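Local structure of putative Zn-dependent Alcohol Dehydrogenase (Rhodobacter sphaeroides, 3IV6) at residues A[59-64]-A[88-93]; A[69-74]-A[93-98]; A[114-119]-A[133-138]. The protein binds S-adenosylmethionine in a Rossmann-like domain and is probably a methyltransferase, although it is named a putative zinc-dependent alcohol dehydrogenase. All coordinates share one frame; numbering follows the deposited sequence.

In the fold
The chain forms strand 48-52 and then helix 57-65, which opens contact 1. Strand 69-74 follows and opens contact 2 before contact 1 has closed. After helix 77-86 the chain returns at 88-93 to complete contact 1, then runs directly into 93-98 to complete contact 2, so the two loops cross and share T93. They touch where A63 and L64 meet V70; the helix packs on the inner strand 69-74, and the edge strand pairs with it. Contact 3 comes afterwards, in series: strand 113-117 and helix 125-139 close a short loop deeper in the domain. F73 reaches L138 to join it to contact 2, and both contacts touch S-adenosylmethionine at one end of the sheet.

Contact 1 (A[59-64]-A[88-93]); sequences LIEKAL and ADRCVT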
loop_
_atom_site.group_PDB
_atom_site.type_symbol
_atom_site.label_atom_id
_atom_site.label_comp_id
_atom_site.label_asym_id
_atom_site.label_seq_id
_atom_site.Cartn_x
_atom_site.Cartn_y
_atom_site.Cartn_z
ATOM N N LEU A 59 7.776 -10.840 1.186
ATOM C CA LEU A 59 6.836 -11.036 2.278
ATOM C C LEU A 59 5.885 -12.197 1.984
ATOM O O LEU A 59 5.642 -13.050 2.814
ATOM C CB LEU A 59 6.026 -9.778 2.526
ATOM C CG LEU A 59 4.918 -10.054 3.530
ATOM C CD1 LEU A 59 5.528 -10.506 4.870
ATOM C CD2 LEU A 59 4.140 -8.803 3.738
ATOM N N ILE A 60 5.355 -12.246 0.777
ATOM C CA ILE A 60 4.439 -13.317 0.451
ATOM C C ILE A 60 5.160 -14.658 0.532
ATOM O O ILE A 60 4.599 -15.646 0.985
ATOM C CB ILE A 60 3.795 -13.056 -0.925
ATOM C CG1 ILE A 60 2.796 -11.886 -0.814
ATOM C CG2 ILE A 60 3.148 -14.317 -1.496
ATOM C CD1 ILE A 60 2.720 -10.948 -2.089
ATOM N N GLU A 61 6.425 -14.683 0.134
ATOM C CA GLU A 61 7.175 -15.937 0.053
ATOM C C GLU A 61 7.550 -16.481 1.448
ATOM O O GLU A 61 7.570 -17.693 1.647
ATOM C CB GLU A 61 8.397 -15.740 -0.833
ATOM C CG GLU A 61 9.196 -16.973 -1.172
ATOM C CD GLU A 61 10.247 -16.669 -2.249
ATOM O OE1 GLU A 61 10.147 -15.592 -2.906
ATOM O OE2 GLU A 61 11.159 -17.508 -2.451
ATOM N N LYS A 62 7.832 -15.595 2.409
ATOM C CA LYS A 62 8.049 -16.006 3.792
ATOM C C LYS A 62 6.753 -16.505 4.440
ATOM O O LYS A 62 6.771 -17.432 5.254
ATOM C CB LYS A 62 8.666 -14.890 4.634
ATOM C CG LYS A 62 10.124 -14.606 4.316
ATOM C CD LYS A 62 10.979 -15.858 4.205
ATOM C CE LYS A 62 12.471 -15.493 4.175
ATOM N NZ LYS A 62 13.413 -16.554 4.637
ATOM N N ALA A 63 5.632 -15.894 4.067
ATOM C CA ALA A 63 4.319 -16.343 4.508
ATOM C C ALA A 63 4.065 -17.763 4.100
ATOM O O ALA A 63 3.565 -18.546 4.904
ATOM C CB ALA A 63 3.267 -15.504 3.914
ATOM N N LEU A 64 4.334 -18.089 2.835
ATOM C CA LEU A 64 4.122 -19.463 2.368
ATOM C C LEU A 64 5.103 -20.412 3.058
ATOM O O LEU A 64 4.737 -21.508 3.457
ATOM C CB LEU A 64 4.242 -19.582 0.854
ATOM C CG LEU A 64 3.291 -18.735 -0.006
ATOM C CD1 LEU A 64 3.868 -18.481 -1.416
ATOM C CD2 LEU A 64 1.850 -19.309 -0.082
ATOM N N ALA A 88 5.619 -19.950 -9.502
ATOM C CA ALA A 88 4.842 -20.876 -10.312
ATOM C C ALA A 88 4.852 -22.274 -9.685
ATOM O O ALA A 88 3.944 -23.091 -9.889
ATOM C CB ALA A 88 5.356 -20.888 -11.754
ATOM N N ASP A 89 5.874 -22.532 -8.887
ATOM C CA ASP A 89 6.006 -23.832 -8.256
ATOM C C ASP A 89 5.259 -23.894 -6.926
ATOM O O ASP A 89 4.907 -24.983 -6.462
ATOM C CB ASP A 89 7.488 -24.194 -8.066
ATOM C CG ASP A 89 8.282 -23.092 -7.356
ATOM O OD1 ASP A 89 7.787 -21.940 -7.255
ATOM O OD2 ASP A 89 9.413 -23.381 -6.898
ATOM N N ARG A 90 5.010 -22.734 -6.316
ATOM C CA ARG A 90 4.306 -22.699 -5.032
ATOM C C ARG A 90 2.784 -22.776 -5.155
ATOM O O ARG A 90 2.200 -22.472 -6.197
ATOM C CB ARG A 90 4.734 -21.490 -4.226
ATOM C CG ARG A 90 6.168 -21.624 -3.735
ATOM C CD ARG A 90 6.694 -20.321 -3.179
ATOM N NE ARG A 90 7.876 -20.468 -2.336
ATOM C CZ ARG A 90 7.927 -21.187 -1.212
ATOM N NH1 ARG A 90 6.861 -21.879 -0.783
ATOM N NH2 ARG A 90 9.067 -21.224 -0.521
ATOM N N CYS A 91 2.151 -23.217 -4.081
ATOM C CA CYS A 91 0.698 -23.251 -3.997
ATOM C C CYS A 91 0.143 -21.986 -3.295
ATOM O O CYS A 91 0.265 -21.807 -2.080
ATOM C CB CYS A 91 0.246 -24.539 -3.280
ATOM S SG CYS A 91 -1.521 -24.620 -2.814
ATOM N N VAL A 92 -0.465 -21.109 -4.068
ATOM C CA VAL A 92 -0.901 -19.826 -3.561
ATOM C C VAL A 92 -1.991 -19.306 -4.480
ATOM O O VAL A 92 -1.968 -19.555 -5.677
ATOM C CB VAL A 92 0.232 -18.805 -3.603
ATOM C CG1 VAL A 92 0.633 -18.527 -5.031
ATOM C CG2 VAL A 92 -0.208 -17.516 -2.977
ATOM N N THR A 93 -2.927 -18.572 -3.906
ATOM C CA THR A 93 -4.057 -18.017 -4.618
ATOM C C THR A 93 -3.820 -16.545 -4.881
ATOM O O THR A 93 -3.518 -15.783 -3.955
ATOM C CB THR A 93 -5.347 -18.140 -3.799
ATOM O OG1 THR A 93 -5.618 -19.520 -3.535
ATOM C CG2 THR A 93 -6.507 -17.507 -4.551
#
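L64 carries the apolar part of this contact, with its two methyls turned to different partners. CD2 lies 3.9 Å from CB of V92, the two side chains meeting at about a right angle, and also packs against the backbone carbonyl of C91. The other branch, CD1, rests 3.8 Å from CD of R90, so the aliphatic stem of the arginine extends the apolar surface. CG of L64 lies anti to the carbonyl carbon, chi1 -59°, which aims both methyls at the loop.

The charged component is looser. E61 crosses R90 at roughly a right angle; its CG approaches NE of R90 at 3.9 Å, while OE2 of E61 stays 4.4 Å from that same NE, beyond salt-bridge range, with carboxylate and guanidinium planes 56° apart. The backbone O of E61 lies over one face of the guanidinium. The salt-bridge partner of E61 is R57, one turn earlier in the helix, so R90 probably contributes just a weak long-range attraction.

C91, which forms an interchain disulfide, sits on this surface loop. The whole illustrates how a Rossmann-like domain packs the helix after its first strand against the connection that leads into an edge strand.

Contact 2 (A[69-74]-A[93-98]); sequences SVTVFD and TIDLLD. With SAM (S-adenosylmethionine), chain E.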
loop_
_atom_site.group_PDB
_atom_site.type_symbol
_atom_site.label_atom_id
_atom_site.label_comp_id
_atom_site.label_asym_id
_atom_site.label_seq_id
_atom_site.Cartn_x
_atom_site.Cartn_y
_atom_site.Cartn_z
ATOM N N SER A 69 -1.739 -20.365 4.689
ATOM C CA SER A 69 -2.524 -20.473 3.468
ATOM C C SER A 69 -2.766 -19.064 2.974
ATOM O O SER A 69 -3.636 -18.372 3.503
ATOM C CB SER A 69 -3.863 -21.160 3.748
ATOM O OG SER A 69 -3.778 -22.548 3.487
ATOM N N VAL A 70 -1.975 -18.651 1.978
ATOM C CA VAL A 70 -1.922 -17.264 1.501
ATOM C C VAL A 70 -2.712 -16.984 0.253
ATOM O O VAL A 70 -2.611 -17.686 -0.731
ATOM C CB VAL A 70 -0.491 -16.904 1.153
ATOM C CG1 VAL A 70 -0.390 -15.455 0.737
ATOM C CG2 VAL A 70 0.425 -17.241 2.320
ATOM N N THR A 71 -3.488 -15.924 0.308
ATOM C CA THR A 71 -4.193 -15.380 -0.839
ATOM C C THR A 71 -3.625 -13.977 -1.059
ATOM O O THR A 71 -3.499 -13.220 -0.106
ATOM C CB THR A 71 -5.740 -15.279 -0.564
ATOM O OG1 THR A 71 -6.318 -16.586 -0.456
ATOM C CG2 THR A 71 -6.438 -14.550 -1.673
ATOM N N VAL A 72 -3.285 -13.628 -2.294
ATOM C CA VAL A 72 -2.843 -12.272 -2.599
ATOM C C VAL A 72 -3.906 -11.529 -3.386
ATOM O O VAL A 72 -4.484 -12.088 -4.310
ATOM C CB VAL A 72 -1.570 -12.272 -3.458
ATOM C CG1 VAL A 72 -1.147 -10.832 -3.816
ATOM C CG2 VAL A 72 -0.453 -13.074 -2.775
ATOM N N PHE A 73 -4.151 -10.274 -3.014
ATOM C CA PHE A 73 -5.071 -9.393 -3.721
ATOM C C PHE A 73 -4.316 -8.228 -4.324
ATOM O O PHE A 73 -3.435 -7.654 -3.695
ATOM C CB PHE A 73 -6.137 -8.873 -2.776
ATOM C CG PHE A 73 -7.027 -9.951 -2.236
ATOM C CD1 PHE A 73 -7.806 -10.722 -3.097
ATOM C CD2 PHE A 73 -7.095 -10.212 -0.856
ATOM C CE1 PHE A 73 -8.636 -11.704 -2.618
ATOM C CE2 PHE A 73 -7.933 -11.232 -0.351
ATOM C CZ PHE A 73 -8.700 -11.968 -1.238
ATOM N N ASP A 74 -4.661 -7.875 -5.550
ATOM C CA ASP A 74 -4.052 -6.731 -6.213
ATOM C C ASP A 74 -4.980 -6.216 -7.307
ATOM O O ASP A 74 -5.705 -7.002 -7.946
ATOM C CB ASP A 74 -2.691 -7.121 -6.823
ATOM C CG ASP A 74 -1.786 -5.926 -7.043
ATOM O OD1 ASP A 74 -2.086 -5.106 -7.944
ATOM O OD2 ASP A 74 -0.793 -5.804 -6.286
ATOM N N THR A 93 -2.927 -18.572 -3.906
ATOM C CA THR A 93 -4.057 -18.017 -4.618
ATOM C C THR A 93 -3.820 -16.545 -4.881
ATOM O O THR A 93 -3.518 -15.783 -3.955
ATOM C CB THR A 93 -5.347 -18.140 -3.799
ATOM O OG1 THR A 93 -5.618 -19.520 -3.535
ATOM C CG2 THR A 93 -6.507 -17.507 -4.551
ATOM N N ILE A 94 -3.979 -16.131 -6.135
ATOM C CA ILE A 94 -3.726 -14.738 -6.501
ATOM C C ILE A 94 -4.928 -14.189 -7.224
ATOM O O ILE A 94 -5.259 -14.669 -8.297
ATOM C CB ILE A 94 -2.494 -14.596 -7.443
ATOM C CG1 ILE A 94 -1.238 -15.150 -6.789
ATOM C CG2 ILE A 94 -2.270 -13.129 -7.860
ATOM C CD1 ILE A 94 -0.006 -14.916 -7.604
ATOM N N ASP A 95 -5.584 -13.187 -6.653
ATOM C CA ASP A 95 -6.838 -12.699 -7.217
ATOM C C ASP A 95 -6.772 -11.248 -7.594
ATOM O O ASP A 95 -6.077 -10.472 -6.975
ATOM C CB ASP A 95 -7.996 -12.936 -6.245
ATOM C CG ASP A 95 -8.409 -14.399 -6.185
ATOM O OD1 ASP A 95 -8.461 -15.016 -7.284
ATOM O OD2 ASP A 95 -8.685 -14.919 -5.062
ATOM N N LEU A 96 -7.523 -10.875 -8.610
ATOM C CA LEU A 96 -7.612 -9.481 -8.987
ATOM C C LEU A 96 -8.689 -8.798 -8.129
ATOM O O LEU A 96 -9.860 -9.132 -8.232
ATOM C CB LEU A 96 -7.909 -9.388 -10.481
ATOM C CG LEU A 96 -7.757 -8.068 -11.239
ATOM C CD1 LEU A 96 -6.312 -7.747 -11.575
ATOM C CD2 LEU A 96 -8.616 -8.151 -12.505
ATOM N N LEU A 97 -8.298 -7.855 -7.269
ATOM C CA LEU A 97 -9.272 -7.190 -6.395
ATOM C C LEU A 97 -8.846 -5.769 -6.019
ATOM O O LEU A 97 -7.662 -5.478 -5.897
ATOM C CB LEU A 97 -9.539 -8.035 -5.140
ATOM C CG LEU A 97 -10.466 -7.512 -4.027
ATOM C CD1 LEU A 97 -11.120 -8.638 -3.263
ATOM C CD2 LEU A 97 -9.746 -6.584 -3.025
ATOM N N ASP A 98 -9.815 -4.885 -5.831
ATOM C CA ASP A 98 -9.489 -3.526 -5.465
ATOM C C ASP A 98 -9.913 -3.234 -4.020
ATOM O O ASP A 98 -11.085 -3.003 -3.746
ATOM C CB ASP A 98 -10.145 -2.561 -6.422
ATOM C CG ASP A 98 -9.965 -1.099 -6.012
ATOM O OD1 ASP A 98 -9.535 -0.823 -4.872
ATOM O OD2 ASP A 98 -10.281 -0.210 -6.837
HETATM N N SAM E . 4.759 -1.847 -3.161
HETATM C CA SAM E . 5.308 -1.508 -1.861
HETATM C C SAM E . 5.747 -2.748 -1.113
HETATM O O SAM E . 5.623 -3.896 -1.563
HETATM O OXT SAM E . 6.261 -2.557 -0.035
HETATM C CB SAM E . 4.340 -0.651 -1.054
HETATM C CG SAM E . 3.140 -0.094 -1.832
HETATM S SD SAM E . 1.727 -1.215 -2.089
HETATM C CE SAM E . 2.319 -2.802 -1.436
HETATM C "C5'" SAM E . 1.645 -1.377 -3.908
HETATM C "C4'" SAM E . 1.003 -2.629 -4.494
HETATM O "O4'" SAM E . -0.371 -2.667 -4.151
HETATM C "C3'" SAM E . 1.038 -2.655 -6.012
HETATM O "O3'" SAM E . 1.230 -3.999 -6.388
HETATM C "C2'" SAM E . -0.359 -2.255 -6.438
HETATM O "O2'" SAM E . -0.760 -2.923 -7.616
HETATM C "C1'" SAM E . -1.221 -2.705 -5.273
HETATM N N9 SAM E . -2.354 -1.795 -5.053
HETATM C C8 SAM E . -2.296 -0.427 -5.001
HETATM N N7 SAM E . -3.552 0.056 -4.807
HETATM C C5 SAM E . -4.429 -0.984 -4.731
HETATM C C6 SAM E . -5.822 -1.048 -4.538
HETATM N N6 SAM E . -6.581 0.041 -4.393
HETATM N N1 SAM E . -6.422 -2.283 -4.526
HETATM C C2 SAM E . -5.648 -3.420 -4.718
HETATM N N3 SAM E . -4.286 -3.373 -4.891
HETATM C C4 SAM E . -3.679 -2.163 -4.900
#
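F73 and D95 point the same way from neighbouring strands, side by side, with ring and carboxylate planes only 28° apart. CB of D95 comes within 3.9 Å of CD1 of F73. L97 reaches across the same ring from beyond the strand end: its CD1 stands over the face, 4.3 Å from the centroid, in a CH-pi contact. CG2 of T71 also stands over a face of the F73 ring, offset toward the rim. Further back, T71 and T93 repeat the parallel arrangement, OG1 of T71 lying 3.8 Å from CB of T93. T71, T93, F73 and D95 share one face of the sheet; V72, I94 and D74 turn to the other, where helix 77-86 receives I94.

The backbones hold this register in the parallel manner, V72 giving its N-H to T93 O and taking that of D95 on its own O. At the end of the pairing the N-H of L97 meets O of D74 at 2.8 Å from above the carbonyl plane, 53° out of it.

D74 turns from backbone to ligand because its CG is anti to N (chi1 -158°). OD1 accepts a hydrogen bond from O2' of S-adenosylmethionine at 2.6 Å and OD2 one from O3' at 2.7 Å, a bidentate grip on the ribose, and the backbone N-H groups of S76 and A54 fix the carboxylate. D98 takes the adenine end, its OD1 accepting a hydrogen bond from N6 at 3.1 Å. An acidic residue closing the second strand and clasping the ribose diol is a hallmark of the Rossmann-like fold of class I methyltransferases.

Contact 3 (A[114-119]-A[133-138]); sequences VLNDRL and LGMLSL. With SAM (S-adenosylmethionine), chain E.
N116 reaches selenomethionine M135 by setting CG between its backbone N and carbonyl carbon (chi1 51°), while M135 comes from the opposite direction on a chain extended beyond CG (chi2 168°). OD1 of N116 thereby faces SE of M135 at 3.3 Å. This is the first half of a right-handed beta-alpha-beta unit of the Rossmann-like sheet: strand 114-117 packs against helix 133-138 with axes 9.2 Å apart at their closest and directions 148° apart.

V114 divides its methyls between two helix residues, crossing both at about a right angle. CG1 touches CB of M135 at 3.9 Å, and CG2 touches CB of L138 at 3.7 Å. All these groups are buried.

Past the strand end the chain turns to the ligand pocket. NE of R118 forms a salt bridge with OD1 of D117 at 3.3 Å; the acceptor lies close to the guanidinium plane, but OD1 is met from above the carboxylate plane. S147 OG is also hydrogen-bonded to OD1, and NH1 of R118 to A28 O. With an alanine in place of D117, NE of R118 would probably lose its charged mate, and the S147 hydroxyl this acceptor.

L119 serves both sides: CD2 lies 4.1 Å from CE of M135, whereas CD1 meets C8 of the S-adenosylmethionine adenine at 3.6 Å.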
loop_
_atom_site.group_PDB
_atom_site.type_symbol
_atom_site.label_atom_id
_atom_site.label_comp_id
_atom_site.label_asym_id
_atom_site.label_seq_id
_atom_site.Cartn_x
_atom_site.Cartn_y
_atom_site.Cartn_z
ATOM N N VAL A 114 -4.758 -9.971 7.687
ATOM C CA VAL A 114 -4.575 -9.207 6.460
ATOM C C VAL A 114 -3.333 -8.360 6.649
ATOM O O VAL A 114 -3.241 -7.556 7.585
ATOM C CB VAL A 114 -5.788 -8.313 6.144
ATOM C CG1 VAL A 114 -5.387 -7.127 5.222
ATOM C CG2 VAL A 114 -6.917 -9.125 5.526
ATOM N N LEU A 115 -2.357 -8.579 5.784
ATOM C CA LEU A 115 -1.113 -7.802 5.798
ATOM C C LEU A 115 -0.983 -6.853 4.578
ATOM O O LEU A 115 -1.389 -7.186 3.459
ATOM C CB LEU A 115 0.096 -8.741 5.859
ATOM C CG LEU A 115 -0.078 -10.023 6.665
ATOM C CD1 LEU A 115 1.112 -10.922 6.466
ATOM C CD2 LEU A 115 -0.341 -9.759 8.132
ATOM N N ASN A 116 -0.448 -5.656 4.806
ATOM C CA ASN A 116 0.086 -4.859 3.699
ATOM C C ASN A 116 1.164 -3.878 4.133
ATOM O O ASN A 116 1.115 -3.347 5.259
ATOM C CB ASN A 116 -1.029 -4.153 2.917
ATOM C CG ASN A 116 -1.986 -3.366 3.815
ATOM O OD1 ASN A 116 -3.032 -3.872 4.217
ATOM N ND2 ASN A 116 -1.648 -2.112 4.086
ATOM N N ASP A 117 2.147 -3.673 3.257
ATOM C CA ASP A 117 3.263 -2.778 3.543
ATOM C C ASP A 117 3.202 -1.480 2.751
ATOM O O ASP A 117 3.503 -1.474 1.561
ATOM C CB ASP A 117 4.599 -3.457 3.252
ATOM C CG ASP A 117 5.801 -2.559 3.590
ATOM O OD1 ASP A 117 5.757 -1.810 4.599
ATOM O OD2 ASP A 117 6.807 -2.623 2.858
ATOM N N ARG A 118 2.835 -0.389 3.419
ATOM C CA ARG A 118 2.875 0.948 2.832
ATOM C C ARG A 118 1.899 1.130 1.660
ATOM O O ARG A 118 2.106 1.947 0.747
ATOM C CB ARG A 118 4.304 1.316 2.466
ATOM C CG ARG A 118 5.122 1.758 3.670
ATOM C CD ARG A 118 6.614 1.929 3.352
ATOM N NE ARG A 118 7.385 0.691 3.291
ATOM C CZ ARG A 118 8.675 0.644 2.926
ATOM N NH1 ARG A 118 9.284 1.767 2.598
ATOM N NH2 ARG A 118 9.363 -0.508 2.872
ATOM N N LEU A 119 0.803 0.386 1.720
ATOM C CA LEU A 119 -0.234 0.427 0.703
ATOM C C LEU A 119 -1.119 1.649 0.920
ATOM O O LEU A 119 -1.670 2.212 0.001
ATOM C CB LEU A 119 -1.077 -0.826 0.838
ATOM C CG LEU A 119 -2.398 -0.811 0.109
ATOM C CD1 LEU A 119 -2.141 -0.697 -1.391
ATOM C CD2 LEU A 119 -3.207 -2.046 0.465
ATOM N N LEU A 133 -11.704 -0.267 6.010
ATOM C CA LEU A 133 -12.966 -1.024 5.991
ATOM C C LEU A 133 -12.862 -2.367 5.214
ATOM O O LEU A 133 -13.253 -3.409 5.715
ATOM C CB LEU A 133 -14.097 -0.152 5.433
ATOM C CG LEU A 133 -15.550 -0.532 5.751
ATOM C CD1 LEU A 133 -15.743 -0.911 7.220
ATOM C CD2 LEU A 133 -16.474 0.600 5.392
ATOM N N GLY A 134 -12.315 -2.335 4.005
ATOM C CA GLY A 134 -12.089 -3.545 3.264
ATOM C C GLY A 134 -11.204 -4.553 3.989
ATOM O O GLY A 134 -11.442 -5.754 3.938
HETATM N N MSE A 135 -10.149 -4.094 4.639
HETATM C CA MSE A 135 -9.254 -5.021 5.305
HETATM C C MSE A 135 -9.986 -5.682 6.490
HETATM O O MSE A 135 -9.870 -6.898 6.749
HETATM C CB MSE A 135 -8.009 -4.295 5.786
HETATM C CG MSE A 135 -7.157 -3.672 4.708
HETATM SE SE MSE A 135 -5.776 -2.430 5.391
HETATM C CE MSE A 135 -5.468 -1.388 3.770
ATOM N N LEU A 136 -10.738 -4.859 7.201
ATOM C CA LEU A 136 -11.538 -5.295 8.326
ATOM C C LEU A 136 -12.625 -6.269 7.883
ATOM O O LEU A 136 -12.927 -7.265 8.547
ATOM C CB LEU A 136 -12.157 -4.060 8.978
ATOM C CG LEU A 136 -11.167 -3.367 9.916
ATOM C CD1 LEU A 136 -11.769 -2.130 10.509
ATOM C CD2 LEU A 136 -10.754 -4.358 10.976
ATOM N N SER A 137 -13.201 -5.973 6.734
ATOM C CA SER A 137 -14.204 -6.818 6.144
ATOM C C SER A 137 -13.635 -8.199 5.813
ATOM O O SER A 137 -14.309 -9.206 6.003
ATOM C CB SER A 137 -14.755 -6.139 4.902
ATOM O OG SER A 137 -15.688 -6.958 4.245
ATOM N N LEU A 138 -12.401 -8.231 5.323
ATOM C CA LEU A 138 -11.746 -9.487 4.976
ATOM C C LEU A 138 -11.526 -10.352 6.212
ATOM O O LEU A 138 -11.771 -11.559 6.189
ATOM C CB LEU A 138 -10.412 -9.221 4.277
ATOM C CG LEU A 138 -10.492 -8.630 2.867
ATOM C CD1 LEU A 138 -9.099 -8.387 2.306
ATOM C CD2 LEU A 138 -11.294 -9.538 1.948
HETATM N N SAM E . 4.759 -1.847 -3.161
HETATM C CA SAM E . 5.308 -1.508 -1.861
HETATM C C SAM E . 5.747 -2.748 -1.113
HETATM O O SAM E . 5.623 -3.896 -1.563
HETATM O OXT SAM E . 6.261 -2.557 -0.035
HETATM C CB SAM E . 4.340 -0.651 -1.054
HETATM C CG SAM E . 3.140 -0.094 -1.832
HETATM S SD SAM E . 1.727 -1.215 -2.089
HETATM C CE SAM E . 2.319 -2.802 -1.436
HETATM C "C5'" SAM E . 1.645 -1.377 -3.908
HETATM C "C4'" SAM E . 1.003 -2.629 -4.494
HETATM O "O4'" SAM E . -0.371 -2.667 -4.151
HETATM C "C3'" SAM E . 1.038 -2.655 -6.012
HETATM O "O3'" SAM E . 1.230 -3.999 -6.388
HETATM C "C2'" SAM E . -0.359 -2.255 -6.438
HETATM O "O2'" SAM E . -0.760 -2.923 -7.616
HETATM C "C1'" SAM E . -1.221 -2.705 -5.273
HETATM N N9 SAM E . -2.354 -1.795 -5.053
HETATM C C8 SAM E . -2.296 -0.427 -5.001
HETATM N N7 SAM E . -3.552 0.056 -4.807
HETATM C C5 SAM E . -4.429 -0.984 -4.731
HETATM C C6 SAM E . -5.822 -1.048 -4.538
HETATM N N6 SAM E . -6.581 0.041 -4.393
HETATM N N1 SAM E . -6.422 -2.283 -4.526
HETATM C C2 SAM E . -5.648 -3.420 -4.718
HETATM N N3 SAM E . -4.286 -3.373 -4.891
HETATM C C4 SAM E . -3.679 -2.163 -4.900
#